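Local coordinates for predicted transcriptional regulator (Oenococcus oeni, PDB 3BY6), which probably binds DNA through a GntR-family winged helix-turn-helix domain and acts as a dimeric transcription factor, at residues V17-I20 and K21-A25; Y56-L59 and E60-V64; Q87-L90 and L91-S95. All blocks are in the same frame, centred on the assembly; numbering follows the deposited sequence.

How the interactions relate
Nearest the N terminus, interaction 1 joins residues one turn apart on helix 12-25, the first helix of the GntR-type DNA-binding domain. Interaction 2 follows at the C-terminal end of helix 49-61, where the chain turns toward strand 65-68. Interaction 3 lies further on, in the long helix 79-103. None closes a long loop: each is local, and the three come in series without nesting or crossing. The first two touch through V17 and K21, which pack on L59, and through K21 and V64. Interaction 1 meets interaction 3 only lightly, N22 beside R89; both also touch the second subunit. Interactions 2 and 3 stay about 9 Å apart at their nearest atoms.

Interaction 1 of 3, residues V17-I20 and K21-A25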
loop_
_atom_site.group_PDB
_atom_site.type_symbol
_atom_site.label_atom_id
_atom_site.label_comp_id
_atom_site.label_asym_id
_atom_site.label_seq_id
_atom_site.Cartn_x
_atom_site.Cartn_y
_atom_site.Cartn_z
ATOM N N VAL D 17 -5.378 -0.192 -15.139
ATOM C CA VAL D 17 -5.357 -1.661 -15.146
ATOM C C VAL D 17 -5.881 -2.161 -13.798
ATOM O O VAL D 17 -6.768 -3.041 -13.764
ATOM C CB VAL D 17 -3.914 -2.250 -15.464
ATOM C CG1 VAL D 17 -3.806 -3.794 -15.194
ATOM C CG2 VAL D 17 -3.474 -1.925 -16.918
ATOM N N ASP D 18 -5.379 -1.590 -12.697
ATOM C CA ASP D 18 -5.783 -2.037 -11.353
ATOM C C ASP D 18 -7.250 -1.778 -11.158
ATOM O O ASP D 18 -7.979 -2.570 -10.524
ATOM C CB ASP D 18 -5.088 -1.264 -10.221
ATOM C CG ASP D 18 -3.562 -1.479 -10.134
ATOM O OD1 ASP D 18 -2.993 -2.422 -10.711
ATOM O OD2 ASP D 18 -2.933 -0.640 -9.449
ATOM N N ARG D 19 -7.698 -0.613 -11.630
ATOM C CA ARG D 19 -9.082 -0.200 -11.355
ATOM C C ARG D 19 -10.029 -1.168 -12.044
ATOM O O ARG D 19 -11.013 -1.636 -11.449
ATOM C CB ARG D 19 -9.368 1.229 -11.837
ATOM C CG ARG D 19 -10.811 1.659 -11.668
ATOM C CD ARG D 19 -11.036 3.038 -12.332
ATOM N NE ARG D 19 -12.260 3.731 -11.908
ATOM C CZ ARG D 19 -12.463 4.273 -10.700
ATOM N NH1 ARG D 19 -11.546 4.176 -9.736
ATOM N NH2 ARG D 19 -13.609 4.899 -10.438
ATOM N N ILE D 20 -9.737 -1.457 -13.297
ATOM C CA ILE D 20 -10.626 -2.337 -14.070
ATOM C C ILE D 20 -10.667 -3.785 -13.552
ATOM O O ILE D 20 -11.754 -4.394 -13.478
ATOM C CB ILE D 20 -10.320 -2.258 -15.591
ATOM C CG1 ILE D 20 -10.887 -0.918 -16.142
ATOM C CG2 ILE D 20 -10.912 -3.448 -16.321
ATOM C CD1 ILE D 20 -10.287 -0.437 -17.457
ATOM N N LYS D 21 -9.510 -4.327 -13.164
ATOM C CA LYS D 21 -9.486 -5.681 -12.602
ATOM C C LYS D 21 -10.263 -5.787 -11.308
ATOM O O LYS D 21 -10.793 -6.846 -10.962
ATOM C CB LYS D 21 -8.065 -6.127 -12.324
ATOM C CG LYS D 21 -7.259 -6.377 -13.565
ATOM C CD LYS D 21 -5.769 -6.496 -13.273
ATOM C CE LYS D 21 -5.444 -7.562 -12.251
ATOM N NZ LYS D 21 -4.044 -7.362 -11.765
ATOM N N ASN D 22 -10.274 -4.722 -10.530
ATOM C CA ASN D 22 -11.018 -4.761 -9.282
ATOM C C ASN D 22 -12.532 -4.737 -9.539
ATOM O O ASN D 22 -13.304 -5.389 -8.826
ATOM C CB ASN D 22 -10.592 -3.645 -8.348
ATOM C CG ASN D 22 -11.006 -3.915 -6.898
ATOM O OD1 ASN D 22 -11.802 -3.167 -6.311
ATOM N ND2 ASN D 22 -10.474 -5.001 -6.322
ATOM N N GLU D 23 -12.946 -3.976 -10.553
ATOM C CA GLU D 23 -14.351 -3.930 -10.952
ATOM C C GLU D 23 -14.812 -5.300 -11.427
ATOM O O GLU D 23 -15.926 -5.723 -11.122
ATOM C CB GLU D 23 -14.573 -2.893 -12.052
ATOM C CG GLU D 23 -14.469 -1.483 -11.502
ATOM C CD GLU D 23 -14.697 -0.404 -12.535
ATOM O OE1 GLU D 23 -14.674 -0.692 -13.750
ATOM O OE2 GLU D 23 -14.880 0.750 -12.111
ATOM N N VAL D 24 -13.937 -5.969 -12.174
ATOM C CA VAL D 24 -14.179 -7.330 -12.590
ATOM C C VAL D 24 -14.230 -8.188 -11.330
ATOM O O VAL D 24 -15.256 -8.807 -11.034
ATOM C CB VAL D 24 -13.113 -7.852 -13.549
ATOM C CG1 VAL D 24 -13.374 -9.319 -13.867
ATOM C CG2 VAL D 24 -13.080 -7.030 -14.832
ATOM N N ALA D 25 -13.160 -8.156 -10.545
ATOM C CA ALA D 25 -13.102 -8.938 -9.327
ATOM C C ALA D 25 -14.371 -8.775 -8.495
ATOM O O ALA D 25 -14.845 -9.739 -7.940
ATOM C CB ALA D 25 -11.871 -8.578 -8.514
#
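The guanidinium of R19 and the carboxylate of E23 meet at a slant, their planes 56° apart, with E23 OE2 neither squarely over a face of the guanidinium nor at its edge. OE2 lies 4.0 Å from R19 NE, well out of the guanidinium plane. This is a long salt bridge of charges alone, with no N-H aimed at the oxygen. R19 has its stronger partner in E45, on helix 38-45. Its CG stands opposite the backbone N (chi1 176°) and the chain runs out extended, which carries the charge clear of the helix.

One turn of helix links the backbones: V24 N donates to I20 O at 3.0 Å, and K21 N to V17 O and E23 N to R19 O repeat the pattern. V17, which is buried, and K21 lie side by side, pointing the same way, and the aliphatic part of the lysine makes the contact, its CD 3.9 Å from V17 CG1. I20 and V24 touch lightly, CG2 to CG2 at 4.4 Å, apolar side chains suited to a buried face.

D18 bridges to R10, and M4 of the second subunit packs on R19. The chemistry implies a helix split by side: V17 faces helix 49-61 and V24 faces helix 79-103, while the attraction between R19 and E23 is probably weak, since E45 is the stronger partner.

Interaction 2 of 3, residues Y56-L59 and E60-V64; sequences YKEL and EAQKV
E58 and Q62, one helical turn apart, are joined by their side chains: Q62 NE2 donates to E58 OE2 in a nearly straight bond, 169° at the hydrogen. The modelled length of 2.5 Å is very short for this pair, so the exact value is doubtful. The amide and carboxylate planes are turned 68° apart. E58 reaches the amide by bending at its second torsion (chi2 63°), while Q62 stretches out beyond CG. Glutamine suits the place because its amide has two ends: NE2 serves E58, and OE1 accepts a weak bond from K21 NZ. Shortened to an alanine here, the side chain would probably leave the E58 carboxylate without its amide donor and K21 NZ without its weak acceptor.

On the buried side, L59 CD1 lies 3.9 Å from V64 CB, branched side chains meeting at a slant.

The backbone positions both pairs. Q62 N donates to E58 O at 3.0 Å, continuing the helical pattern, and the chain then reverses through K63, whose positive phi makes it the C-prime residue of a Schellman motif. Its two bonds are V64 N to L59 O at 2.9 Å and K63 N to E60 O, also at 2.9 Å. The turn brings V64 back against L59.

Further out, Y56 OH bonds T41 and the carbonyl of P36, and E60 OE2 takes the amide hydrogen of T67. L59 packs on V17 and K21 of helix 12-25 and on I65 of strand 65-68, so this helix end sits between the first helix and the wing sheet.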
loop_
_atom_site.group_PDB
_atom_site.type_symbol
_atom_site.label_atom_id
_atom_site.label_comp_id
_atom_site.label_asym_id
_atom_site.label_seq_id
_atom_site.Cartn_x
_atom_site.Cartn_y
_atom_site.Cartn_z
ATOM N N TYR D 56 -5.384 -0.951 -21.696
ATOM C CA TYR D 56 -6.143 -1.979 -22.403
ATOM C C TYR D 56 -5.243 -3.109 -22.874
ATOM O O TYR D 56 -5.544 -4.279 -22.688
ATOM C CB TYR D 56 -6.894 -1.339 -23.581
ATOM C CG TYR D 56 -8.257 -0.739 -23.235
ATOM C CD1 TYR D 56 -8.663 -0.527 -21.904
ATOM C CD2 TYR D 56 -9.144 -0.355 -24.261
ATOM C CE1 TYR D 56 -9.920 0.045 -21.616
ATOM C CE2 TYR D 56 -10.393 0.174 -23.977
ATOM C CZ TYR D 56 -10.780 0.378 -22.660
ATOM O OH TYR D 56 -12.038 0.903 -22.405
ATOM N N LYS D 57 -4.116 -2.727 -23.455
ATOM C CA LYS D 57 -3.114 -3.660 -23.932
ATOM C C LYS D 57 -2.589 -4.606 -22.819
ATOM O O LYS D 57 -2.395 -5.802 -23.055
ATOM C CB LYS D 57 -1.994 -2.845 -24.568
ATOM C CG LYS D 57 -0.820 -3.636 -25.102
ATOM C CD LYS D 57 0.261 -2.685 -25.633
ATOM C CE LYS D 57 1.486 -3.440 -26.146
ATOM N NZ LYS D 57 2.119 -4.228 -25.053
ATOM N N GLU D 58 -2.393 -4.064 -21.614
ATOM C CA GLU D 58 -1.937 -4.833 -20.436
ATOM C C GLU D 58 -3.056 -5.689 -19.813
ATOM O O GLU D 58 -2.833 -6.828 -19.383
ATOM C CB GLU D 58 -1.358 -3.867 -19.381
ATOM C CG GLU D 58 -0.906 -4.500 -18.038
ATOM C CD GLU D 58 0.237 -5.504 -18.174
ATOM O OE1 GLU D 58 1.042 -5.349 -19.113
ATOM O OE2 GLU D 58 0.329 -6.462 -17.361
ATOM N N LEU D 59 -4.246 -5.122 -19.682
ATOM C CA LEU D 59 -5.396 -5.906 -19.246
ATOM C C LEU D 59 -5.538 -7.135 -20.172
ATOM O O LEU D 59 -5.900 -8.203 -19.723
ATOM C CB LEU D 59 -6.700 -5.079 -19.310
ATOM C CG LEU D 59 -7.395 -4.446 -18.081
ATOM C CD1 LEU D 59 -6.945 -4.975 -16.730
ATOM C CD2 LEU D 59 -7.311 -2.966 -18.138
ATOM N N GLU D 60 -5.259 -6.966 -21.458
ATOM C CA GLU D 60 -5.389 -8.074 -22.398
ATOM C C GLU D 60 -4.305 -9.164 -22.212
ATOM O O GLU D 60 -4.620 -10.367 -22.233
ATOM C CB GLU D 60 -5.418 -7.558 -23.830
ATOM C CG GLU D 60 -5.815 -8.631 -24.802
ATOM C CD GLU D 60 -6.363 -8.080 -26.099
ATOM O OE1 GLU D 60 -6.214 -6.849 -26.307
ATOM O OE2 GLU D 60 -6.932 -8.884 -26.890
ATOM N N ALA D 61 -3.055 -8.730 -22.001
ATOM C CA ALA D 61 -1.930 -9.618 -21.638
ATOM C C ALA D 61 -2.206 -10.447 -20.386
ATOM O O ALA D 61 -1.769 -11.599 -20.276
ATOM C CB ALA D 61 -0.694 -8.803 -21.432
ATOM N N GLN D 62 -2.928 -9.862 -19.430
ATOM C CA GLN D 62 -3.318 -10.578 -18.206
ATOM C C GLN D 62 -4.616 -11.343 -18.371
ATOM O O GLN D 62 -5.179 -11.825 -17.386
ATOM C CB GLN D 62 -3.432 -9.593 -17.044
ATOM C CG GLN D 62 -2.148 -8.810 -16.794
ATOM C CD GLN D 62 -2.237 -7.888 -15.634
ATOM O OE1 GLN D 62 -3.008 -8.098 -14.715
ATOM N NE2 GLN D 62 -1.407 -6.844 -15.649
ATOM N N LYS D 63 -5.084 -11.444 -19.623
ATOM C CA LYS D 63 -6.348 -12.102 -19.973
ATOM C C LYS D 63 -7.571 -11.603 -19.176
ATOM O O LYS D 63 -8.486 -12.376 -18.881
ATOM C CB LYS D 63 -6.194 -13.638 -19.811
ATOM C CG LYS D 63 -5.005 -14.274 -20.531
ATOM C CD LYS D 63 -4.925 -13.805 -21.980
ATOM C CE LYS D 63 -4.193 -14.796 -22.915
ATOM N NZ LYS D 63 -3.068 -15.554 -22.289
ATOM N N VAL D 64 -7.583 -10.320 -18.814
ATOM C CA VAL D 64 -8.717 -9.725 -18.088
ATOM C C VAL D 64 -9.761 -9.207 -19.084
ATOM O O VAL D 64 -10.943 -9.191 -18.784
ATOM C CB VAL D 64 -8.256 -8.616 -17.109
ATOM C CG1 VAL D 64 -9.436 -8.025 -16.390
ATOM C CG2 VAL D 64 -7.255 -9.170 -16.075
#

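Interaction 3 of 3, residues Q87-L90 and L91-S95; sequences QNRL and LADLS
R89 and D93, four residues apart on one helix, carry the charged part of the contact. Their salt bridge is long, R89 NH1 to D93 OD2 at 3.6 Å, and the guanidinium and carboxylate planes stand 63° apart. A water fills in the polar link: it lies in the guanidinium plane and accepts from R89 NH1 at 2.8 Å, while donating to D93 OD2 at 2.6 Å. The bend at chi3 (72°) swings the guanidinium along the helix toward D93, with L90 CG over one of its faces, offset toward the rim. R89 NH2 serves other partners, N86 OD1 and a salt bridge with E100 of the second subunit. E100 is the stronger partner of this arginine, and D93 a secondary, water-linked one.

The backbone bonds are those of a regular alpha-helix. D93 N to R89 O is the straightest, at 175°, and L94 N meets L90 O at 2.7 Å. S95 adds a side-chain bond: its OG donates to A92 O at 3.1 Å, a common way for a serine to satisfy its hydroxyl within a helix.

Van der Waals contact centres on L91, whose CD1 lies against the side-chain oxygens of Q87 and N88, 3.9 Å from N88 OD1. L91 runs alongside Q87, both side chains pointing the same way, and carbon meets carbon at 4.2 Å between Q87 CG and L91 CD1. The Q87 oxygen finds its polar partner in R110 of the second subunit, and the leucine methyl packs beside it.

Within helix 79-103 this stretch lies along the dimer interface. L90, L91 and L94 pack on L101, I114 and I118 of the second subunit respectively, leucines well suited to a greasy seam between subunits, while the turn just before it, at N86, rests against N22 and A25 of helix 12-25.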
loop_
_atom_site.group_PDB
_atom_site.type_symbol
_atom_site.label_atom_id
_atom_site.label_comp_id
_atom_site.label_asym_id
_atom_site.label_seq_id
_atom_site.Cartn_x
_atom_site.Cartn_y
_atom_site.Cartn_z
ATOM N N GLN D 87 -8.005 -12.266 -5.159
ATOM C CA GLN D 87 -7.975 -12.755 -3.769
ATOM C C GLN D 87 -6.553 -13.075 -3.321
ATOM O O GLN D 87 -6.159 -12.847 -2.170
ATOM C CB GLN D 87 -8.806 -14.025 -3.655
ATOM C CG GLN D 87 -9.113 -14.419 -2.226
ATOM C CD GLN D 87 -9.948 -15.685 -2.138
ATOM O OE1 GLN D 87 -9.509 -16.706 -1.541
ATOM N NE2 GLN D 87 -11.155 -15.641 -2.722
ATOM N N ASN D 88 -5.770 -13.650 -4.220
ATOM C CA ASN D 88 -4.408 -14.015 -3.864
ATOM C C ASN D 88 -3.551 -12.830 -3.549
ATOM O O ASN D 88 -2.684 -12.938 -2.698
ATOM C CB ASN D 88 -3.727 -14.858 -4.940
ATOM C CG ASN D 88 -4.083 -16.310 -4.832
ATOM O OD1 ASN D 88 -4.834 -16.712 -3.938
ATOM N ND2 ASN D 88 -3.620 -17.100 -5.791
ATOM N N ARG D 89 -3.783 -11.740 -4.281
ATOM C CA ARG D 89 -3.132 -10.465 -4.069
ATOM C C ARG D 89 -3.424 -9.936 -2.666
ATOM O O ARG D 89 -2.532 -9.607 -1.919
ATOM C CB ARG D 89 -3.652 -9.456 -5.120
ATOM C CG ARG D 89 -3.193 -7.991 -4.825
ATOM C CD ARG D 89 -3.734 -7.008 -5.878
ATOM N NE ARG D 89 -5.174 -6.774 -5.736
ATOM C CZ ARG D 89 -5.718 -6.093 -4.721
ATOM N NH1 ARG D 89 -4.966 -5.582 -3.759
ATOM N NH2 ARG D 89 -7.003 -5.918 -4.650
ATOM N N LEU D 90 -4.700 -9.890 -2.325
ATOM C CA LEU D 90 -5.158 -9.491 -1.000
ATOM C C LEU D 90 -4.641 -10.437 0.103
ATOM O O LEU D 90 -4.353 -10.024 1.222
ATOM C CB LEU D 90 -6.696 -9.443 -1.008
ATOM C CG LEU D 90 -7.273 -8.315 -1.911
ATOM C CD1 LEU D 90 -8.765 -8.392 -2.114
ATOM C CD2 LEU D 90 -6.851 -6.985 -1.332
ATOM N N LEU D 91 -4.557 -11.716 -0.214
ATOM C CA LEU D 91 -4.039 -12.687 0.731
ATOM C C LEU D 91 -2.555 -12.474 0.936
ATOM O O LEU D 91 -2.088 -12.667 2.037
ATOM C CB LEU D 91 -4.290 -14.098 0.241
ATOM C CG LEU D 91 -5.687 -14.670 0.454
ATOM C CD1 LEU D 91 -5.796 -16.056 -0.237
ATOM C CD2 LEU D 91 -5.907 -14.766 1.947
ATOM N N ALA D 92 -1.822 -12.062 -0.112
ATOM C CA ALA D 92 -0.400 -11.728 0.025
ATOM C C ALA D 92 -0.238 -10.461 0.890
ATOM O O ALA D 92 0.588 -10.401 1.811
ATOM C CB ALA D 92 0.274 -11.564 -1.377
ATOM N N ASP D 93 -1.033 -9.437 0.595
ATOM C CA ASP D 93 -1.115 -8.254 1.436
ATOM C C ASP D 93 -1.442 -8.672 2.888
ATOM O O ASP D 93 -0.860 -8.135 3.845
ATOM C CB ASP D 93 -2.211 -7.307 0.948
ATOM C CG ASP D 93 -1.868 -6.610 -0.355
ATOM O OD1 ASP D 93 -0.735 -6.742 -0.850
ATOM O OD2 ASP D 93 -2.762 -5.943 -0.913
ATOM N N LEU D 94 -2.368 -9.614 3.056
ATOM C CA LEU D 94 -2.742 -10.042 4.418
ATOM C C LEU D 94 -1.577 -10.642 5.209
ATOM O O LEU D 94 -1.351 -10.241 6.323
ATOM C CB LEU D 94 -3.937 -11.011 4.419
ATOM C CG LEU D 94 -4.306 -11.568 5.824
ATOM C CD1 LEU D 94 -4.756 -10.450 6.767
ATOM C CD2 LEU D 94 -5.342 -12.635 5.725
ATOM N N SER D 95 -0.824 -11.587 4.648
ATOM C CA SER D 95 0.338 -12.149 5.380
ATOM C C SER D 95 1.490 -11.159 5.548
ATOM O O SER D 95 2.301 -11.315 6.456
ATOM C CB SER D 95 0.878 -13.379 4.665
ATOM O OG SER D 95 1.243 -12.961 3.387
HETATM O O HOH W 1 -2.214 -5.081 -3.252
#